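Local coordinates for protein alcohol dehydrogenase (Aeropyrum pernix, PDB 1H2B) that binds zinc and NAD and probably oxidises alcohols to carbonyl compounds, as zinc-containing alcohol dehydrogenases do, at residues V161-L166 with R328-I333; I48-C54 with R354-P359; Y174-K178 with E317-L321. All coordinates share one frame; numbering follows the deposited sequence.

Interaction 1: V161-L166 with R328-I333; sequences VEMAPL and RVEVDI
V329 and P165 meet at the apolar centre of this contact, V329 CG1 lying 3.6 Å from P165 CB. The two methyls of V329 part company: CG1, set opposite the backbone N by chi1 of -169°, goes to the proline ring, while CG2 turns to L166 and sits 3.8 Å from L166 CD2. Beta-branching suits this place, since one short side chain serves two neighbours. With both methyls removed by an alanine here, P165 and L166 would probably be left with a gap beside them. V331 carries the packing on along the segment: its CG1 lies near P165 CG and its CG2 is 3.6 Å from E162 CG, where the methylene part of the glutamate crosses the valine at about a right angle. At the end of the row V161 CG1 touches I333 CD1 loosely, at 4.3 Å. Near V329 a water donates a hydrogen bond to E162 O (2.8 Å) and accepts one from V329 N (2.9 Å). At the polar edge E162 OE1 forms a long salt bridge with R328 NH1, 3.5 Å, the carboxylate and guanidinium planes 59° apart; R328 NH2 also pairs with E330 OE1, completing a small charge network. Altogether this is a helix end and its following type I turn, M163 to L166, packed against the loop and first residues of strand 331-335, which joins the mixed sheet beside strand 354-358.

Interaction 2: I48-C54 with R354-P359; sequences IAGAGVC and RAVLIP. With ZN (zinc ion), chain J; NAJ (nicotinamide-adenine-dinucleotide (acidic form)), chain I.
An antiparallel ladder joins strand 50-52, just ahead of the zinc ligand C54 at the N-cap of the following helix, to the last strand of the chain, 354-358. A51 and L357 form its hydrogen-bonded pair: A51 N gives to L357 O at 2.8 Å, in the carbonyl plane, and L357 N returns an almost straight bond (175°) to A51 O. G52 and V356 are the neighbouring non-hydrogen-bonded pair, their CA atoms 4.1 Å apart. Glycine suits position G50, where a beta carbon would sit tightly against V356 CG1. Farther on, V53 N bonds to A355 O at 3.0 Å, and a water bridges V53 O and A355 N, in place of a direct return bond. V53 CG2 packs against L357 CG at 3.7 Å, beta-branched against gamma-branched. R354 reaches past this end to the cofactor. Its chain bends at chi2 (53°) and again at chi3, laying one guanidinium face against V53 O and C54 CA, while the NAJ phosphate oxygen O1N lies at the edge, in the guanidinium plane, and takes a bond from R354 NH1 at 2.7 Å. A long, positively charged side chain suits the pyrophosphate, and the salt bridge from R354 NE to E80 is likely to limit its rotation. C54 SG binds the zinc ion at 2.3 Å, with H79 and D168 also on the metal, and lies 3.6 Å from NAJ C6N, on the nicotinamide ring. The pairing thus brings the C54 loop next to R354; a cysteine-histidine-acid zinc site beside the nicotinamide is typical of zinc-dependent alcohol dehydrogenases.

Interaction 3: Y174-K178 with E317-L321; sequences YRAVK and ELVTL
Y174 OH donates a hydrogen bond to E317 OE1 on the opposing helix at 2.7 Å, meeting the oxygen on its anti side and 25° out of the carboxylate plane. In the conformer given, one of two, K178 NZ is met by the syn lone pair of E317 OE1 at 2.8 Å, in a salt bridge. With both donors in place, the carboxylate would probably be held against turning. Glutamate suits the place because its chain, extended beyond CG, carries the acid across to the tyrosine, and lysine because a long flexible chain, bent at chi3 in this conformer, can bring its charge to the same oxygen. OE1 lies in the plane of the tyrosine ring, at its edge, with ring and carboxylate planes 84° apart. The ring lies between K178 CG of its own helix, off-centre over one face, and L318 CB of the other, over the opposite face and 4.1 Å from Y174 CG. A chi1 of -177°, which turns CG away from the backbone N, sends the ring across to the other helix. L321 CD1 completes the packing obliquely, 4.0 Å from Y174 CE2. A tyrosine can do both jobs, apolar by its ring and polar at its end. P186 of a second subunit packs on Y174 and L321, and Y185 of that subunit on E317. The two segment axes, 12.0 Å apart at 100°, are thus bridged by long side chains, a helix-helix contact that joins helix 166-181 to helix 312-323 next to a subunit boundary.

In the fold
Interactions 1 and 2 belong to one layer of the fold, their centres 8 Å apart. Strands 331-335 and 354-358 are parallel neighbours in the same sheet, and E330 O to R354 N and D332 N to R354 O, each 2.8 Å, probably bond them. P165 CG of interaction 1 also packs on R354 CG at 3.3 Å, so the turn after helix 157-162 lies against the arginine that reaches the NAJ phosphate. Interaction 3 touches interaction 1 through L166 O and L318 CD2, 3.6 Å, yet lies about 11 Å from interaction 2 at the nearest atoms. Its L318 side chain is about 9 Å from that of the zinc ligand D168; interaction 2 supplies C54 to the same metal.

Interaction 1: V161-L166 with R328-I333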
loop_
_atom_site.group_PDB
_atom_site.type_symbol
_atom_site.label_atom_id
_atom_site.label_comp_id
_atom_site.label_asym_id
_atom_site.label_seq_id
_atom_site.Cartn_x
_atom_site.Cartn_y
_atom_site.Cartn_z
ATOM N N VAL B 161 27.085 12.871 20.688
ATOM C CA VAL B 161 27.610 11.523 20.885
ATOM C C VAL B 161 26.485 10.527 21.188
ATOM O O VAL B 161 26.489 9.385 20.687
ATOM C CB VAL B 161 28.629 11.549 22.063
ATOM C CG1 VAL B 161 29.000 10.123 22.527
ATOM C CG2 VAL B 161 29.880 12.322 21.632
ATOM N N GLU B 162 25.497 10.958 21.981
ATOM C CA GLU B 162 24.338 10.149 22.301
ATOM C C GLU B 162 23.484 9.811 21.076
ATOM O O GLU B 162 22.752 8.846 21.096
ATOM C CB GLU B 162 23.501 10.863 23.377
ATOM C CG GLU B 162 24.047 10.632 24.783
ATOM C CD GLU B 162 23.114 11.144 25.875
ATOM O OE1 GLU B 162 21.877 11.277 25.626
ATOM O OE2 GLU B 162 23.632 11.409 26.988
ATOM N N MET B 163 23.612 10.597 20.017
ATOM C CA MET B 163 22.904 10.330 18.779
ATOM C C MET B 163 23.641 9.347 17.878
ATOM O O MET B 163 23.082 8.954 16.850
ATOM C CB MET B 163 22.693 11.640 18.021
ATOM C CG MET B 163 21.669 12.563 18.765
ATOM S SD MET B 163 21.311 14.078 17.792
ATOM C CE MET B 163 20.120 13.463 16.558
ATOM N N ALA B 164 24.882 8.996 18.196
ATOM C CA ALA B 164 25.664 8.187 17.276
ATOM C C ALA B 164 24.922 6.915 16.832
ATOM O O ALA B 164 24.896 6.597 15.634
ATOM C CB ALA B 164 27.051 7.782 17.856
ATOM N N PRO B 165 24.339 6.169 17.784
ATOM C CA PRO B 165 23.700 4.911 17.369
ATOM C C PRO B 165 22.541 5.081 16.428
ATOM O O PRO B 165 22.204 4.059 15.805
ATOM C CB PRO B 165 23.263 4.289 18.704
ATOM C CG PRO B 165 24.338 4.811 19.636
ATOM C CD PRO B 165 24.340 6.291 19.264
ATOM N N LEU B 166 21.975 6.276 16.285
ATOM C CA LEU B 166 20.873 6.446 15.315
ATOM C C LEU B 166 21.354 6.143 13.881
ATOM O O LEU B 166 20.545 5.770 13.005
ATOM C CB LEU B 166 20.290 7.900 15.367
ATOM C CG LEU B 166 19.797 8.270 16.765
ATOM C CD1 LEU B 166 19.363 9.716 16.657
ATOM C CD2 LEU B 166 18.561 7.414 17.184
ATOM N N ARG B 328 15.360 7.983 22.496
ATOM C CA ARG B 328 16.651 8.254 23.101
ATOM C C ARG B 328 17.421 6.960 23.303
ATOM O O ARG B 328 16.890 5.990 23.811
ATOM C CB ARG B 328 16.481 8.958 24.442
ATOM C CG ARG B 328 17.836 9.363 25.030
ATOM C CD ARG B 328 17.765 9.965 26.445
ATOM N NE ARG B 328 17.953 8.941 27.479
ATOM C CZ ARG B 328 19.080 8.252 27.689
ATOM N NH1 ARG B 328 20.167 8.468 26.945
ATOM N NH2 ARG B 328 19.115 7.339 28.655
ATOM N N VAL B 329 18.683 6.965 22.902
ATOM C CA VAL B 329 19.492 5.761 22.948
ATOM C C VAL B 329 20.142 5.667 24.311
ATOM O O VAL B 329 20.609 6.664 24.851
ATOM C CB VAL B 329 20.576 5.739 21.825
ATOM C CG1 VAL B 329 21.221 4.377 21.716
ATOM C CG2 VAL B 329 19.933 6.076 20.456
ATOM N N GLU B 330 20.112 4.469 24.869
ATOM C CA GLU B 330 20.859 4.109 26.059
ATOM C C GLU B 330 22.317 3.850 25.663
ATOM O O GLU B 330 22.625 2.883 24.954
ATOM C CB GLU B 330 20.186 2.884 26.712
ATOM C CG GLU B 330 20.906 2.371 27.948
ATOM C CD GLU B 330 20.797 3.310 29.137
ATOM O OE1 GLU B 330 19.711 3.926 29.329
ATOM O OE2 GLU B 330 21.812 3.435 29.863
ATOM N N VAL B 331 23.208 4.751 26.095
ATOM C CA VAL B 331 24.593 4.677 25.650
ATOM C C VAL B 331 25.575 4.391 26.776
ATOM O O VAL B 331 25.433 4.880 27.889
ATOM C CB VAL B 331 25.029 5.927 24.799
ATOM C CG1 VAL B 331 24.141 6.062 23.552
ATOM C CG2 VAL B 331 24.956 7.196 25.612
ATOM N N ASP B 332 26.569 3.595 26.431
ATOM C CA ASP B 332 27.692 3.230 27.267
ATOM C C ASP B 332 28.970 3.808 26.597
ATOM O O ASP B 332 29.499 3.255 25.633
ATOM C CB ASP B 332 27.680 1.705 27.354
ATOM C CG ASP B 332 28.800 1.145 28.181
ATOM O OD1 ASP B 332 29.214 1.815 29.143
ATOM O OD2 ASP B 332 29.354 0.059 27.899
ATOM N N ILE B 333 29.475 4.926 27.137
ATOM C CA ILE B 333 30.556 5.669 26.484
ATOM C C ILE B 333 31.912 5.194 26.946
ATOM O O ILE B 333 32.153 5.080 28.167
ATOM C CB ILE B 333 30.428 7.175 26.763
ATOM C CG1 ILE B 333 29.095 7.700 26.221
ATOM C CG2 ILE B 333 31.589 7.939 26.123
ATOM C CD1 ILE B 333 28.726 9.065 26.685
HETATM O O HOH W 1 19.996 9.205 21.603
#

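Interaction 2: I48-C54 with R354-P359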
loop_
_atom_site.group_PDB
_atom_site.type_symbol
_atom_site.label_atom_id
_atom_site.label_comp_id
_atom_site.label_asym_id
_atom_site.label_seq_id
_atom_site.Cartn_x
_atom_site.Cartn_y
_atom_site.Cartn_z
ATOM N N ILE B 48 35.621 12.557 13.757
ATOM C CA ILE B 48 34.692 11.730 14.519
ATOM C C ILE B 48 34.541 12.226 15.941
ATOM O O ILE B 48 35.542 12.503 16.634
ATOM C CB ILE B 48 35.211 10.300 14.498
ATOM C CG1 ILE B 48 35.238 9.772 13.058
ATOM C CG2 ILE B 48 34.378 9.364 15.480
ATOM C CD1 ILE B 48 33.782 9.438 12.442
ATOM N N ALA B 49 33.282 12.349 16.368
ATOM C CA ALA B 49 32.930 12.665 17.774
ATOM C C ALA B 49 32.437 11.422 18.525
ATOM O O ALA B 49 32.685 11.262 19.716
ATOM C CB ALA B 49 31.879 13.800 17.850
ATOM N N GLY B 50 31.749 10.522 17.828
ATOM C CA GLY B 50 31.201 9.326 18.476
ATOM C C GLY B 50 31.099 8.223 17.434
ATOM O O GLY B 50 30.625 8.465 16.318
ATOM N N ALA B 51 31.580 7.027 17.777
ATOM C CA ALA B 51 31.535 5.885 16.862
ATOM C C ALA B 51 30.914 4.690 17.574
ATOM O O ALA B 51 31.476 4.146 18.521
ATOM C CB ALA B 51 32.967 5.563 16.381
ATOM N N GLY B 52 29.694 4.346 17.191
ATOM C CA GLY B 52 29.031 3.220 17.831
ATOM C C GLY B 52 29.648 1.887 17.491
ATOM O O GLY B 52 30.209 1.702 16.427
ATOM N N VAL B 53 29.539 0.948 18.436
ATOM C CA VAL B 53 30.052 -0.408 18.255
ATOM C C VAL B 53 28.834 -1.337 18.088
ATOM O O VAL B 53 27.946 -1.349 18.935
ATOM C CB VAL B 53 30.816 -0.900 19.481
ATOM C CG1 VAL B 53 31.428 -2.251 19.211
ATOM C CG2 VAL B 53 31.938 0.110 19.859
ATOM N N CYS B 54 28.786 -2.027 16.968
ATOM C CA CYS B 54 27.636 -2.829 16.594
ATOM C C CYS B 54 27.920 -4.318 16.741
ATOM O O CYS B 54 29.075 -4.742 16.571
ATOM C CB CYS B 54 27.326 -2.499 15.118
ATOM S SG CYS B 54 25.851 -3.309 14.416
ATOM N N ARG B 354 23.798 0.539 23.858
ATOM C CA ARG B 354 24.800 0.674 22.812
ATOM C C ARG B 354 26.054 1.309 23.350
ATOM O O ARG B 354 25.992 2.376 23.928
ATOM C CB ARG B 354 24.208 1.582 21.729
ATOM C CG ARG B 354 24.981 1.644 20.439
ATOM C CD ARG B 354 25.248 0.303 19.850
ATOM N NE ARG B 354 25.093 0.233 18.415
ATOM C CZ ARG B 354 24.808 -0.903 17.789
ATOM N NH1 ARG B 354 24.611 -2.032 18.481
ATOM N NH2 ARG B 354 24.713 -0.902 16.470
ATOM N N ALA B 355 27.183 0.670 23.069
ATOM C CA ALA B 355 28.472 1.256 23.398
ATOM C C ALA B 355 28.852 2.238 22.300
ATOM O O ALA B 355 28.682 1.947 21.104
ATOM C CB ALA B 355 29.498 0.179 23.548
ATOM N N VAL B 356 29.382 3.402 22.693
ATOM C CA VAL B 356 29.804 4.431 21.709
ATOM C C VAL B 356 31.224 4.846 22.127
ATOM O O VAL B 356 31.457 5.078 23.330
ATOM C CB VAL B 356 28.877 5.623 21.760
ATOM C CG1 VAL B 356 29.339 6.724 20.837
ATOM C CG2 VAL B 356 27.455 5.214 21.337
ATOM N N LEU B 357 32.139 4.876 21.163
ATOM C CA LEU B 357 33.563 5.255 21.383
ATOM C C LEU B 357 33.794 6.700 21.031
ATOM O O LEU B 357 33.271 7.196 20.044
ATOM C CB LEU B 357 34.537 4.370 20.599
ATOM C CG LEU B 357 34.253 2.877 20.776
ATOM C CD1 LEU B 357 35.294 2.108 19.973
ATOM C CD2 LEU B 357 34.183 2.413 22.256
ATOM N N ILE B 358 34.587 7.376 21.866
ATOM C CA ILE B 358 34.895 8.778 21.653
ATOM C C ILE B 358 36.393 8.957 21.625
ATOM O O ILE B 358 37.131 8.138 22.182
ATOM C CB ILE B 358 34.239 9.671 22.766
ATOM C CG1 ILE B 358 34.769 9.322 24.172
ATOM C CG2 ILE B 358 32.699 9.604 22.713
ATOM C CD1 ILE B 358 34.258 10.296 25.292
ATOM N N PRO B 359 36.859 10.017 20.972
ATOM C CA PRO B 359 38.282 10.378 21.052
ATOM C C PRO B 359 38.666 10.777 22.490
ATOM O O PRO B 359 37.819 11.288 23.256
ATOM C CB PRO B 359 38.384 11.573 20.115
ATOM C CG PRO B 359 36.991 12.169 20.081
ATOM C CD PRO B 359 36.105 10.926 20.072
ATOM O OXT PRO B 359 39.827 10.544 22.891
HETATM ZN ZN ZN J . 25.850 -2.282 12.398
HETATM P PA NAJ I . 23.387 -6.653 20.604
HETATM O O1A NAJ I . 24.487 -7.617 20.953
HETATM O O2A NAJ I . 23.417 -5.231 21.187
HETATM O O5B NAJ I . 21.955 -7.178 21.076
HETATM C C5B NAJ I . 21.572 -8.557 20.978
HETATM C C4B NAJ I . 20.524 -8.728 22.064
HETATM O O4B NAJ I . 19.947 -10.037 21.884
HETATM C C3B NAJ I . 21.080 -8.613 23.484
HETATM O O3B NAJ I . 20.286 -7.735 24.298
HETATM C C2B NAJ I . 20.994 -10.075 23.899
HETATM O O2B NAJ I . 20.915 -10.275 25.319
HETATM C C1B NAJ I . 19.744 -10.593 23.175
HETATM N N9A NAJ I . 19.672 -12.046 23.026
HETATM C C8A NAJ I . 20.690 -12.995 22.858
HETATM N N7A NAJ I . 20.134 -14.230 22.726
HETATM C C5A NAJ I . 18.780 -14.083 22.816
HETATM C C6A NAJ I . 17.729 -14.965 22.758
HETATM N N6A NAJ I . 17.892 -16.288 22.626
HETATM N N1A NAJ I . 16.454 -14.466 22.816
HETATM C C2A NAJ I . 16.195 -13.120 23.003
HETATM N N3A NAJ I . 17.238 -12.265 23.086
HETATM C C4A NAJ I . 18.507 -12.744 22.998
HETATM O O3 NAJ I . 23.325 -6.620 19.016
HETATM P PN NAJ I . 22.939 -5.399 18.033
HETATM O O1N NAJ I . 24.121 -4.599 17.735
HETATM O O2N NAJ I . 21.712 -4.743 18.527
HETATM O O5D NAJ I . 22.666 -6.234 16.688
HETATM C C5D NAJ I . 21.536 -7.104 16.661
HETATM C C4D NAJ I . 21.620 -7.992 15.431
HETATM O O4D NAJ I . 21.323 -7.181 14.281
HETATM C C3D NAJ I . 23.013 -8.561 15.166
HETATM O O3D NAJ I . 22.860 -9.804 14.456
HETATM C C2D NAJ I . 23.636 -7.519 14.227
HETATM O O2D NAJ I . 24.707 -7.976 13.448
HETATM C C1D NAJ I . 22.392 -7.230 13.367
HETATM N N1N NAJ I . 22.380 -6.020 12.544
HETATM C C2N NAJ I . 21.588 -6.061 11.435
HETATM C C3N NAJ I . 21.467 -4.936 10.636
HETATM C C7N NAJ I . 20.648 -5.008 9.390
HETATM O O7N NAJ I . 20.664 -3.896 8.636
HETATM N N7N NAJ I . 19.874 -6.036 9.027
HETATM C C4N NAJ I . 22.131 -3.704 10.949
HETATM C C5N NAJ I . 22.790 -3.685 12.211
HETATM C C6N NAJ I . 22.935 -4.832 12.966
HETATM O O HOH W 2 27.452 -1.826 21.623
#

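Interaction 3: Y174-K178 with E317-L321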
loop_
_atom_site.group_PDB
_atom_site.type_symbol
_atom_site.label_atom_id
_atom_site.label_comp_id
_atom_site.label_asym_id
_atom_site.label_seq_id
_atom_site.Cartn_x
_atom_site.Cartn_y
_atom_site.Cartn_z
ATOM N N TYR B 174 14.332 1.595 12.786
ATOM C CA TYR B 174 13.257 2.433 12.244
ATOM C C TYR B 174 12.667 1.904 10.945
ATOM O O TYR B 174 11.427 1.800 10.830
ATOM C CB TYR B 174 13.813 3.888 12.051
ATOM C CG TYR B 174 12.775 4.849 11.575
ATOM C CD1 TYR B 174 12.806 5.323 10.269
ATOM C CD2 TYR B 174 11.798 5.310 12.460
ATOM C CE1 TYR B 174 11.856 6.203 9.818
ATOM C CE2 TYR B 174 10.834 6.201 12.031
ATOM C CZ TYR B 174 10.869 6.631 10.701
ATOM O OH TYR B 174 9.898 7.532 10.292
ATOM N N ARG B 175 13.530 1.499 9.998
ATOM C CA ARG B 175 13.008 0.874 8.779
ATOM C C ARG B 175 12.251 -0.393 9.097
ATOM O O ARG B 175 11.172 -0.651 8.528
ATOM C CB ARG B 175 14.118 0.580 7.776
ATOM C CG ARG B 175 13.590 -0.003 6.454
ATOM C CD ARG B 175 14.736 -0.138 5.492
ATOM N NE ARG B 175 14.446 -0.742 4.198
ATOM C CZ ARG B 175 14.226 -0.073 3.077
ATOM N NH1 ARG B 175 14.156 1.251 3.065
ATOM N NH2 ARG B 175 14.064 -0.723 1.941
ATOM N N ALA B 176 12.778 -1.199 10.024
ATOM C CA ALA B 176 12.090 -2.424 10.371
ATOM C C ALA B 176 10.747 -2.157 11.026
ATOM O O ALA B 176 9.794 -2.880 10.781
ATOM C CB ALA B 176 13.026 -3.273 11.303
ATOM N N VAL B 177 10.678 -1.135 11.890
ATOM C CA VAL B 177 9.403 -0.796 12.545
ATOM C C VAL B 177 8.422 -0.240 11.522
ATOM O O VAL B 177 7.215 -0.521 11.623
ATOM C CB VAL B 177 9.636 0.141 13.755
ATOM C CG1 VAL B 177 8.289 0.778 14.203
ATOM C CG2 VAL B 177 10.315 -0.656 14.917
ATOM N N LYS B 178 8.900 0.543 10.559
ATOM C CA LYS B 178 8.019 0.953 9.426
ATOM C C LYS B 178 7.423 -0.245 8.741
ATOM O O LYS B 178 6.202 -0.269 8.469
ATOM C CB LYS B 178 8.785 1.784 8.412
ATOM C CG LYS B 178 9.208 3.121 8.948
ATOM C CD LYS B 178 9.505 4.088 7.799
ATOM C CE LYS B 178 8.804 5.401 8.014
ATOM N NZ LYS B 178 8.645 6.304 6.815
ATOM N N GLU B 317 14.018 11.146 9.001
ATOM C CA GLU B 317 12.859 11.013 9.879
ATOM C C GLU B 317 13.226 10.598 11.300
ATOM O O GLU B 317 12.682 11.087 12.277
ATOM C CB GLU B 317 11.893 9.975 9.306
ATOM C CG GLU B 317 11.283 10.496 7.991
ATOM C CD GLU B 317 10.467 9.483 7.228
ATOM O OE1 GLU B 317 10.253 8.358 7.712
ATOM O OE2 GLU B 317 10.018 9.819 6.118
ATOM N N LEU B 318 14.148 9.639 11.425
ATOM C CA LEU B 318 14.544 9.191 12.731
ATOM C C LEU B 318 15.268 10.287 13.525
ATOM O O LEU B 318 15.015 10.440 14.711
ATOM C CB LEU B 318 15.400 7.894 12.582
ATOM C CG LEU B 318 15.988 7.427 13.903
ATOM C CD1 LEU B 318 14.968 6.902 14.935
ATOM C CD2 LEU B 318 17.023 6.357 13.562
ATOM N N VAL B 319 16.167 11.036 12.862
ATOM C CA VAL B 319 16.823 12.146 13.492
ATOM C C VAL B 319 15.759 13.148 13.997
ATOM O O VAL B 319 15.906 13.658 15.093
ATOM C CB VAL B 319 17.796 12.797 12.545
ATOM C CG1 VAL B 319 18.293 14.172 13.118
ATOM C CG2 VAL B 319 18.989 11.883 12.349
ATOM N N THR B 320 14.724 13.391 13.197
ATOM C CA THR B 320 13.630 14.258 13.642
ATOM C C THR B 320 12.985 13.754 14.948
ATOM O O THR B 320 12.816 14.509 15.922
ATOM C CB THR B 320 12.589 14.379 12.545
ATOM O OG1 THR B 320 13.143 15.096 11.425
ATOM C CG2 THR B 320 11.380 15.232 13.102
ATOM N N LEU B 321 12.652 12.461 15.026
ATOM C CA LEU B 321 12.095 11.895 16.244
ATOM C C LEU B 321 13.034 12.085 17.446
ATOM O O LEU B 321 12.598 12.378 18.554
ATOM C CB LEU B 321 11.887 10.381 16.062
ATOM C CG LEU B 321 10.634 9.880 15.404
ATOM C CD1 LEU B 321 10.688 8.343 15.401
ATOM C CD2 LEU B 321 9.364 10.393 16.135
#